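Probable dipeptidase (Pseudomonas aeruginosa, PDB 3B40) probably acts as a metal-dependent dipeptidase of the M19 (membrane dipeptidase) family, built on a TIM-barrel fold. Local coordinates at residues Ser27-Pro32 / Ala63-Phe68; Pro47-Leu52 / Ser358-Gly363; Asp210-Ser215 / Ala232-Pro237. The protein carries 11 engineered substitutions. All blocks are in the same frame, centred on the assembly; numbering follows the deposited sequence.

Contact 1 of 3, residues Ser27-Pro32 / Ala63-Phe68. Engineered in segment 27-32: Val31 (natural residue Ile).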
loop_
_atom_site.group_PDB
_atom_site.type_symbol
_atom_site.label_atom_id
_atom_site.label_comp_id
_atom_site.label_asym_id
_atom_site.label_seq_id
_atom_site.Cartn_x
_atom_site.Cartn_y
_atom_site.Cartn_z
ATOM N N SER A 27 -2.474 -3.039 -6.415
ATOM C CA SER A 27 -1.975 -3.842 -5.310
ATOM C C SER A 27 -2.231 -3.239 -3.950
ATOM O O SER A 27 -1.770 -3.782 -2.948
ATOM C CB SER A 27 -0.470 -4.169 -5.487
ATOM O OG SER A 27 0.267 -2.978 -5.698
ATOM N N ARG A 28 -2.944 -2.110 -3.883
ATOM C CA ARG A 28 -3.187 -1.484 -2.577
ATOM C C ARG A 28 -4.402 -0.539 -2.515
ATOM O O ARG A 28 -4.325 0.630 -2.878
ATOM C CB ARG A 28 -1.905 -0.808 -2.053
ATOM C CG ARG A 28 -2.078 -0.051 -0.748
ATOM C CD ARG A 28 -2.051 -0.993 0.434
ATOM N NE ARG A 28 -2.094 -0.226 1.685
ATOM C CZ ARG A 28 -2.940 -0.471 2.686
ATOM N NH1 ARG A 28 -3.827 -1.481 2.602
ATOM N NH2 ARG A 28 -2.888 0.306 3.762
ATOM N N ILE A 29 -5.522 -1.094 -2.079
ATOM C CA ILE A 29 -6.720 -0.353 -1.727
ATOM C C ILE A 29 -7.188 -0.791 -0.339
ATOM O O ILE A 29 -7.198 -1.982 0.004
ATOM C CB ILE A 29 -7.874 -0.529 -2.774
ATOM C CG1 ILE A 29 -7.369 -0.167 -4.170
ATOM C CG2 ILE A 29 -9.159 0.308 -2.364
ATOM C CD1 ILE A 29 -8.384 -0.363 -5.303
ATOM N N THR A 30 -7.511 0.197 0.478
ATOM C CA THR A 30 -7.933 -0.069 1.837
ATOM C C THR A 30 -9.409 -0.356 1.840
ATOM O O THR A 30 -10.176 0.260 1.079
ATOM C CB THR A 30 -7.614 1.135 2.760
ATOM O OG1 THR A 30 -6.213 1.197 2.934
ATOM C CG2 THR A 30 -8.288 1.021 4.137
ATOM N N VAL A 31 -9.802 -1.303 2.684
ATOM C CA VAL A 31 -11.228 -1.578 2.972
ATOM C C VAL A 31 -11.663 -0.722 4.188
ATOM O O VAL A 31 -11.157 -0.933 5.307
ATOM C CB VAL A 31 -11.446 -3.093 3.310
ATOM C CG1 VAL A 31 -12.956 -3.426 3.501
ATOM C CG2 VAL A 31 -10.796 -4.007 2.275
ATOM N N PRO A 32 -12.600 0.245 3.976
ATOM C CA PRO A 32 -13.194 1.055 5.054
ATOM C C PRO A 32 -14.010 0.143 5.956
ATOM O O PRO A 32 -14.709 -0.759 5.464
ATOM C CB PRO A 32 -14.130 2.025 4.294
ATOM C CG PRO A 32 -13.597 2.030 2.867
ATOM C CD PRO A 32 -13.175 0.597 2.666
ATOM N N ALA A 63 -8.127 -5.993 -7.406
ATOM C CA ALA A 63 -7.296 -5.224 -6.468
ATOM C C ALA A 63 -6.957 -6.057 -5.250
ATOM O O ALA A 63 -7.712 -6.969 -4.893
ATOM C CB ALA A 63 -8.029 -3.968 -6.014
ATOM N N ALA A 64 -5.837 -5.729 -4.595
ATOM C CA ALA A 64 -5.483 -6.407 -3.345
ATOM C C ALA A 64 -6.089 -5.588 -2.210
ATOM O O ALA A 64 -5.765 -4.415 -2.039
ATOM C CB ALA A 64 -3.965 -6.569 -3.202
ATOM N N LEU A 65 -7.021 -6.212 -1.485
ATOM C CA LEU A 65 -7.680 -5.600 -0.334
ATOM C C LEU A 65 -7.216 -6.287 0.941
ATOM O O LEU A 65 -7.390 -7.500 1.118
ATOM C CB LEU A 65 -9.199 -5.728 -0.460
ATOM C CG LEU A 65 -9.746 -5.282 -1.837
ATOM C CD1 LEU A 65 -11.243 -5.541 -1.891
ATOM C CD2 LEU A 65 -9.471 -3.821 -2.125
ATOM N N ALA A 66 -6.681 -5.486 1.843
ATOM C CA ALA A 66 -5.930 -6.005 2.962
ATOM C C ALA A 66 -6.808 -6.221 4.190
ATOM O O ALA A 66 -7.605 -5.356 4.554
ATOM C CB ALA A 66 -4.786 -5.059 3.304
ATOM N N ILE A 67 -6.608 -7.378 4.812
ATOM C CA ILE A 67 -6.983 -7.631 6.183
ATOM C C ILE A 67 -5.997 -6.838 7.030
ATOM O O ILE A 67 -4.798 -7.182 7.108
ATOM C CB ILE A 67 -6.826 -9.144 6.527
ATOM C CG1 ILE A 67 -7.664 -10.047 5.589
ATOM C CG2 ILE A 67 -7.082 -9.385 8.022
ATOM C CD1 ILE A 67 -9.168 -9.738 5.410
ATOM N N PHE A 68 -6.499 -5.785 7.658
ATOM C CA PHE A 68 -5.641 -4.814 8.353
ATOM C C PHE A 68 -6.190 -4.542 9.749
ATOM O O PHE A 68 -7.414 -4.424 9.934
ATOM C CB PHE A 68 -5.608 -3.502 7.551
ATOM C CG PHE A 68 -4.822 -2.388 8.207
ATOM C CD1 PHE A 68 -3.452 -2.306 8.035
ATOM C CD2 PHE A 68 -5.469 -1.389 8.958
ATOM C CE1 PHE A 68 -2.709 -1.273 8.634
ATOM C CE2 PHE A 68 -4.729 -0.353 9.565
ATOM C CZ PHE A 68 -3.347 -0.307 9.395
HETATM O O HOH W 1 -2.816 -4.818 -0.449
HETATM O O HOH W 2 -7.768 -2.713 4.271
#
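Apolar contact between Ile29, Val31, Ala63 and Leu65 makes up much of the meeting of 27-32 with 63-68. Ile29 and Leu65 lie alongside each other, with the Leu65 methyl CD2 set against Ile29 CB at 3.7 Å. Farther out, Ile29 CD1 reaches back to Ala63 CB, also at 3.7 Å. That reach follows from an extended end: CG1 is anti to the carbonyl carbon, and CD1 continues straight on (chi2 177°). Val31, an engineered residue, comes in across Leu65 at about a right angle. Its CG2 methyl rests 3.6 Å from Leu65 CB, while Ile101 and Leu102 of helix 87-108 meet Val31 and Leu65 respectively.

Direct polar contact is thin. Ile29 N donates to Ala64 O in a weak bond, long at 3.3 Å but almost straight (172°). Beyond it the segments spread, and a water takes over: it accepts from Val31 N at 2.9 Å and donates to Ala66 O at 2.7 Å, so that these buried backbone groups are joined through solvent where the chains no longer pair directly.

Arg28 contributes through the end of its side chain. The chain bends at chi2 (80°) and brings NH1 to 3.8 Å from Ala66 CB, the methyl approaching the guanidinium obliquely. The same group has long, weak ion pairs with Asp359 and Asp362.

Strand 62-68 is also bonded to strand 131-138, with Ala63 and Leu65 reaching Val134 through their backbones. With helix 52-58 between them, strands 25-29 and 62-68 form a beta-alpha-beta unit, the right-handed crossover from which a TIM barrel is built, and the side chains of Ile29 and Leu65 pack together between its two parallel strands.

Contact 2 of 3, residues Pro47-Leu52 / Ser358-Gly363. Engineered in segment 47-52: Gly48 (natural residue Asn).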
loop_
_atom_site.group_PDB
_atom_site.type_symbol
_atom_site.label_atom_id
_atom_site.label_comp_id
_atom_site.label_asym_id
_atom_site.label_seq_id
_atom_site.Cartn_x
_atom_site.Cartn_y
_atom_site.Cartn_z
ATOM N N PRO A 47 -19.192 7.165 -1.829
ATOM C CA PRO A 47 -18.297 8.211 -1.335
ATOM C C PRO A 47 -16.810 7.799 -1.278
ATOM O O PRO A 47 -15.935 8.645 -1.011
ATOM C CB PRO A 47 -18.824 8.463 0.082
ATOM C CG PRO A 47 -19.294 7.118 0.533
ATOM C CD PRO A 47 -19.868 6.454 -0.721
ATOM N N GLY A 48 -16.524 6.526 -1.507
ATOM C CA GLY A 48 -15.157 6.039 -1.396
ATOM C C GLY A 48 -14.449 6.033 -2.733
ATOM O O GLY A 48 -14.996 6.483 -3.744
ATOM N N GLN A 49 -13.228 5.503 -2.753
ATOM C CA GLN A 49 -12.455 5.486 -3.983
ATOM C C GLN A 49 -12.597 4.164 -4.721
ATOM O O GLN A 49 -12.078 4.011 -5.805
ATOM C CB GLN A 49 -11.004 5.858 -3.688
ATOM C CG GLN A 49 -10.878 7.325 -3.344
ATOM C CD GLN A 49 -9.477 7.711 -2.865
ATOM O OE1 GLN A 49 -8.968 7.155 -1.905
ATOM N NE2 GLN A 49 -8.881 8.690 -3.517
ATOM N N LEU A 50 -13.313 3.215 -4.124
ATOM C CA LEU A 50 -13.600 1.943 -4.759
ATOM C C LEU A 50 -15.066 1.498 -4.540
ATOM O O LEU A 50 -15.555 1.422 -3.400
ATOM C CB LEU A 50 -12.652 0.842 -4.253
ATOM C CG LEU A 50 -13.017 -0.633 -4.566
ATOM C CD1 LEU A 50 -12.883 -1.055 -6.085
ATOM C CD2 LEU A 50 -12.303 -1.641 -3.656
ATOM N N ASP A 51 -15.710 1.119 -5.634
ATOM C CA ASP A 51 -16.986 0.365 -5.592
ATOM C C ASP A 51 -17.157 -0.360 -6.917
ATOM O O ASP A 51 -16.341 -0.179 -7.806
ATOM C CB ASP A 51 -18.179 1.280 -5.285
ATOM C CG ASP A 51 -18.191 2.529 -6.147
ATOM O OD1 ASP A 51 -18.401 2.407 -7.391
ATOM O OD2 ASP A 51 -18.027 3.640 -5.571
ATOM N N LEU A 52 -18.203 -1.181 -7.058
ATOM C CA LEU A 52 -18.343 -1.962 -8.287
ATOM C C LEU A 52 -18.675 -1.103 -9.516
ATOM O O LEU A 52 -18.298 -1.429 -10.628
ATOM C CB LEU A 52 -19.315 -3.132 -8.108
ATOM C CG LEU A 52 -18.965 -4.212 -7.065
ATOM C CD1 LEU A 52 -20.140 -5.185 -6.909
ATOM C CD2 LEU A 52 -17.693 -4.972 -7.387
ATOM N N SER A 358 -2.489 2.442 -5.878
ATOM C CA SER A 358 -3.086 3.751 -5.548
ATOM C C SER A 358 -2.947 4.258 -4.119
ATOM O O SER A 358 -2.759 5.478 -3.881
ATOM C CB SER A 358 -4.578 3.702 -5.848
ATOM O OG SER A 358 -5.218 2.644 -5.161
ATOM N N ASP A 359 -3.023 3.326 -3.182
ATOM C CA ASP A 359 -3.236 3.628 -1.752
ATOM C C ASP A 359 -4.615 4.276 -1.583
ATOM O O ASP A 359 -4.839 5.033 -0.645
ATOM C CB ASP A 359 -2.144 4.515 -1.170
ATOM C CG ASP A 359 -1.629 4.012 0.209
ATOM O OD1 ASP A 359 -2.283 3.160 0.874
ATOM O OD2 ASP A 359 -0.552 4.503 0.633
ATOM N N PHE A 360 -5.541 3.921 -2.473
ATOM C CA PHE A 360 -6.899 4.434 -2.372
ATOM C C PHE A 360 -7.463 4.106 -0.986
ATOM O O PHE A 360 -7.147 3.070 -0.409
ATOM C CB PHE A 360 -7.812 3.902 -3.504
ATOM C CG PHE A 360 -7.655 4.626 -4.859
ATOM C CD1 PHE A 360 -7.335 5.987 -4.931
ATOM C CD2 PHE A 360 -7.823 3.920 -6.050
ATOM C CE1 PHE A 360 -7.184 6.628 -6.153
ATOM C CE2 PHE A 360 -7.684 4.548 -7.278
ATOM C CZ PHE A 360 -7.344 5.905 -7.336
ATOM N N ASN A 361 -8.330 4.985 -0.482
ATOM C CA ASN A 361 -8.961 4.864 0.856
ATOM C C ASN A 361 -7.987 4.933 2.045
ATOM O O ASN A 361 -8.403 4.745 3.176
ATOM C CB ASN A 361 -9.896 3.631 0.993
ATOM C CG ASN A 361 -11.122 3.690 0.081
ATOM O OD1 ASN A 361 -11.659 4.774 -0.253
ATOM N ND2 ASN A 361 -11.576 2.521 -0.333
ATOM N N ASP A 362 -6.704 5.207 1.801
ATOM C CA ASP A 362 -5.817 5.574 2.898
ATOM C C ASP A 362 -4.978 6.783 2.483
ATOM O O ASP A 362 -3.827 6.881 2.852
ATOM C CB ASP A 362 -4.966 4.378 3.389
ATOM C CG ASP A 362 -4.343 4.608 4.797
ATOM O OD1 ASP A 362 -4.878 5.388 5.609
ATOM O OD2 ASP A 362 -3.289 3.993 5.097
ATOM N N GLY A 363 -5.563 7.695 1.681
ATOM C CA GLY A 363 -4.894 8.955 1.315
ATOM C C GLY A 363 -4.302 9.059 -0.088
ATOM O O GLY A 363 -3.838 10.130 -0.484
HETATM O O HOH W 3 -8.225 8.173 0.408
HETATM O O HOH W 4 -14.278 2.681 -1.237
#
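Gln49 lays its side-chain amide across the CD1 corner of the Phe360 ring, NE2 coming within 3.4 Å of CD1. The approach is oblique, with amide and ring planes 57° apart. Ser358 CB sits over the centre of one ring face, and Trp369 meets Phe360 edge-to-face.

Two hydrogen bonds form a reciprocal pair between Gln49 and Asn361. Gln49 OE1 accepts from Asn361 N at 2.7 Å in a nearly straight bond (177°), while Asn361 OD1 accepts from Gln49 N at 3.0 Å. The side chains run antiparallel past one another, each carbonyl ending at the other residue's backbone N-H. Waters extend the pairing: one donates to Gln49 OE1 at 2.6 Å and accepts from Gly363 N, and another accepts from both Leu50 N and Asn361 ND2. With NE2 bonded to the carbonyls of Gly364 and Lys370, the Gln49 amide is held at both ends.

Asn361 occupies the third position of a type II turn from Asp359 to Asp362, overlapped by an ST turn in which Ser358 OG accepts from Phe360 N. Such loops, following strands 25-29 and 354-357, belong to the C-terminal rim of a TIM barrel.

Contact 3 of 3, residues Asp210-Ser215 / Ala232-Pro237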
loop_
_atom_site.group_PDB
_atom_site.type_symbol
_atom_site.label_atom_id
_atom_site.label_comp_id
_atom_site.label_asym_id
_atom_site.label_seq_id
_atom_site.Cartn_x
_atom_site.Cartn_y
_atom_site.Cartn_z
ATOM N N ASP A 210 5.365 -8.941 1.431
ATOM C CA ASP A 210 5.244 -7.524 1.038
ATOM C C ASP A 210 6.137 -6.656 1.941
ATOM O O ASP A 210 5.984 -6.672 3.165
ATOM C CB ASP A 210 3.772 -7.108 1.137
ATOM C CG ASP A 210 3.527 -5.634 0.806
ATOM O OD1 ASP A 210 4.441 -4.923 0.318
ATOM O OD2 ASP A 210 2.380 -5.195 1.054
ATOM N N VAL A 211 7.091 -5.941 1.335
ATOM C CA VAL A 211 8.031 -5.164 2.095
ATOM C C VAL A 211 7.700 -3.665 2.197
ATOM O O VAL A 211 8.422 -2.946 2.865
ATOM C CB VAL A 211 9.507 -5.360 1.600
ATOM C CG1 VAL A 211 9.872 -6.854 1.625
ATOM C CG2 VAL A 211 9.678 -4.770 0.213
ATOM N N SER A 212 6.623 -3.200 1.566
ATOM C CA SER A 212 6.242 -1.782 1.707
ATOM C C SER A 212 5.954 -1.516 3.190
ATOM O O SER A 212 5.313 -2.349 3.815
ATOM C CB SER A 212 5.011 -1.443 0.855
ATOM O OG SER A 212 5.367 -1.339 -0.517
ATOM N N GLN A 213 6.466 -0.392 3.726
ATOM C CA GLN A 213 6.255 0.075 5.121
ATOM C C GLN A 213 7.340 -0.398 6.123
ATOM O O GLN A 213 7.498 0.178 7.202
ATOM C CB GLN A 213 4.853 -0.269 5.656
ATOM C CG GLN A 213 3.604 0.191 4.801
ATOM C CD GLN A 213 2.938 1.471 5.249
ATOM O OE1 GLN A 213 3.355 2.099 6.225
ATOM N NE2 GLN A 213 1.852 1.878 4.525
ATOM N N MET A 214 8.049 -1.471 5.771
ATOM C CA MET A 214 9.090 -2.077 6.594
ATOM C C MET A 214 10.349 -1.199 6.593
ATOM O O MET A 214 10.670 -0.594 5.584
ATOM C CB MET A 214 9.452 -3.459 6.006
ATOM C CG MET A 214 8.343 -4.542 6.213
ATOM S SD MET A 214 8.710 -6.224 5.594
ATOM C CE MET A 214 9.792 -6.876 6.844
ATOM N N SER A 215 11.079 -1.160 7.710
ATOM C CA SER A 215 12.375 -0.480 7.780
ATOM C C SER A 215 13.357 -1.075 6.742
ATOM O O SER A 215 13.143 -2.196 6.210
ATOM C CB SER A 215 12.951 -0.588 9.203
ATOM O OG SER A 215 13.574 -1.836 9.374
ATOM N N ALA A 232 6.951 -4.975 -3.183
ATOM C CA ALA A 232 6.594 -3.796 -2.443
ATOM C C ALA A 232 5.226 -3.359 -3.013
ATOM O O ALA A 232 5.176 -2.818 -4.118
ATOM C CB ALA A 232 7.650 -2.698 -2.647
ATOM N N SER A 233 4.150 -3.591 -2.255
ATOM C CA SER A 233 2.791 -3.448 -2.770
ATOM C C SER A 233 2.365 -1.966 -2.957
ATOM O O SER A 233 1.450 -1.677 -3.726
ATOM C CB SER A 233 1.809 -4.183 -1.851
ATOM O OG SER A 233 1.704 -3.480 -0.618
ATOM N N HIS A 234 3.045 -1.039 -2.264
ATOM C CA HIS A 234 2.799 0.395 -2.435
ATOM C C HIS A 234 3.996 1.179 -1.939
ATOM O O HIS A 234 4.063 1.511 -0.729
ATOM C CB HIS A 234 1.501 0.855 -1.722
ATOM C CG HIS A 234 1.416 0.504 -0.254
ATOM N ND1 HIS A 234 1.722 -0.743 0.241
ATOM C CD2 HIS A 234 0.987 1.228 0.812
ATOM C CE1 HIS A 234 1.505 -0.772 1.548
ATOM N NE2 HIS A 234 1.045 0.407 1.918
ATOM N N SER A 235 4.936 1.443 -2.850
ATOM C CA SER A 235 6.165 2.212 -2.538
ATOM C C SER A 235 6.532 3.155 -3.698
ATOM O O SER A 235 6.132 2.898 -4.827
ATOM C CB SER A 235 7.331 1.249 -2.258
ATOM O OG SER A 235 7.204 0.629 -0.976
ATOM N N ALA A 236 7.267 4.242 -3.426
ATOM C CA ALA A 236 7.799 5.148 -4.474
ATOM C C ALA A 236 9.326 5.327 -4.245
ATOM O O ALA A 236 9.819 4.955 -3.154
ATOM C CB ALA A 236 7.067 6.512 -4.437
ATOM N N PRO A 237 10.082 5.829 -5.267
ATOM C CA PRO A 237 11.544 6.052 -5.107
ATOM C C PRO A 237 11.981 7.243 -4.264
ATOM O O PRO A 237 11.404 8.357 -4.367
ATOM C CB PRO A 237 12.059 6.261 -6.566
ATOM C CG PRO A 237 10.875 5.852 -7.482
ATOM C CD PRO A 237 9.635 6.101 -6.650
#
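Asp210 OD1 is gripped by two backbone N-H groups that reach it from opposite faces of the carboxylate plane. Ser233 N comes from across the contact at 2.9 Å, and Ser212 N, closing an Asx turn, from within 210-215 at 3.0 Å. Asp210 OD2 accepts from the Ser233 hydroxyl in a very short bond, 2.5 Å from OG. With CG anti to the backbone N (chi1 178°), the carboxylate is extended to Ser233, and the two bonds to that residue then fix its rotation.

Ser233 OG is in turn the acceptor for His234 ND1 at 2.9 Å, so that Asp210 positions the imidazole through Ser233. On the far side of the ring, Gln213 NE2 donates to His234 NE2 at 3.1 Å in a nearly straight bond that lies in the amide plane but is tilted from the ring plane. Gln213 bends at chi2 (-98°) to bring its amide there, and OE1 bonds to Arg176. The ring is thus fixed at both nitrogens, with Ser212 CB approaching it obliquely at 3.4 Å from ND1.

The Ser212 hydroxyl forms a second polar centre. Its OG accepts from His234 N at 2.9 Å and shares a hydrogen bond with Ser235 OG at 2.7 Å. Arg245 adds a hydrogen bond to His234 O and a weak one to Ser235 OG.

Val211 and Ala232 touch more loosely on an apolar side. There Leu219 and Val222 of helix 216-225 pack on Val211, and Ile255 of helix 249-257 lies against both Val211 and Ala232. The contact therefore stands where the parallel strands 208-210 and 230-235 end, its polar network beyond the apolar layer between sheet and helices, while Ser215 caps the start of helix 216-225.

How the contacts relate
The three contacts lie at or near the C-terminal ends of the barrel strands, where the active site of the family would be expected. Contacts 1 and 2, with centres about 9 Å apart, are joined through Thr30: its N lies 3.0 Å from Phe360 O and its O 3.0 Å from Asn361 ND2, both probable hydrogen bonds. Contact 1 reaches contact 3, about 14 Å away between centres, through Ser27 OG and Ser233 O at 2.6 Å, a probable hydrogen bond. Arg28 also packs beside the His234 ring, which meets Asp359 from the 358-363 side. The calcium ligands His14, Asp389, Asp89 and His93 and the cadmium ligands Glu17 and Glu20 lie outside these segments.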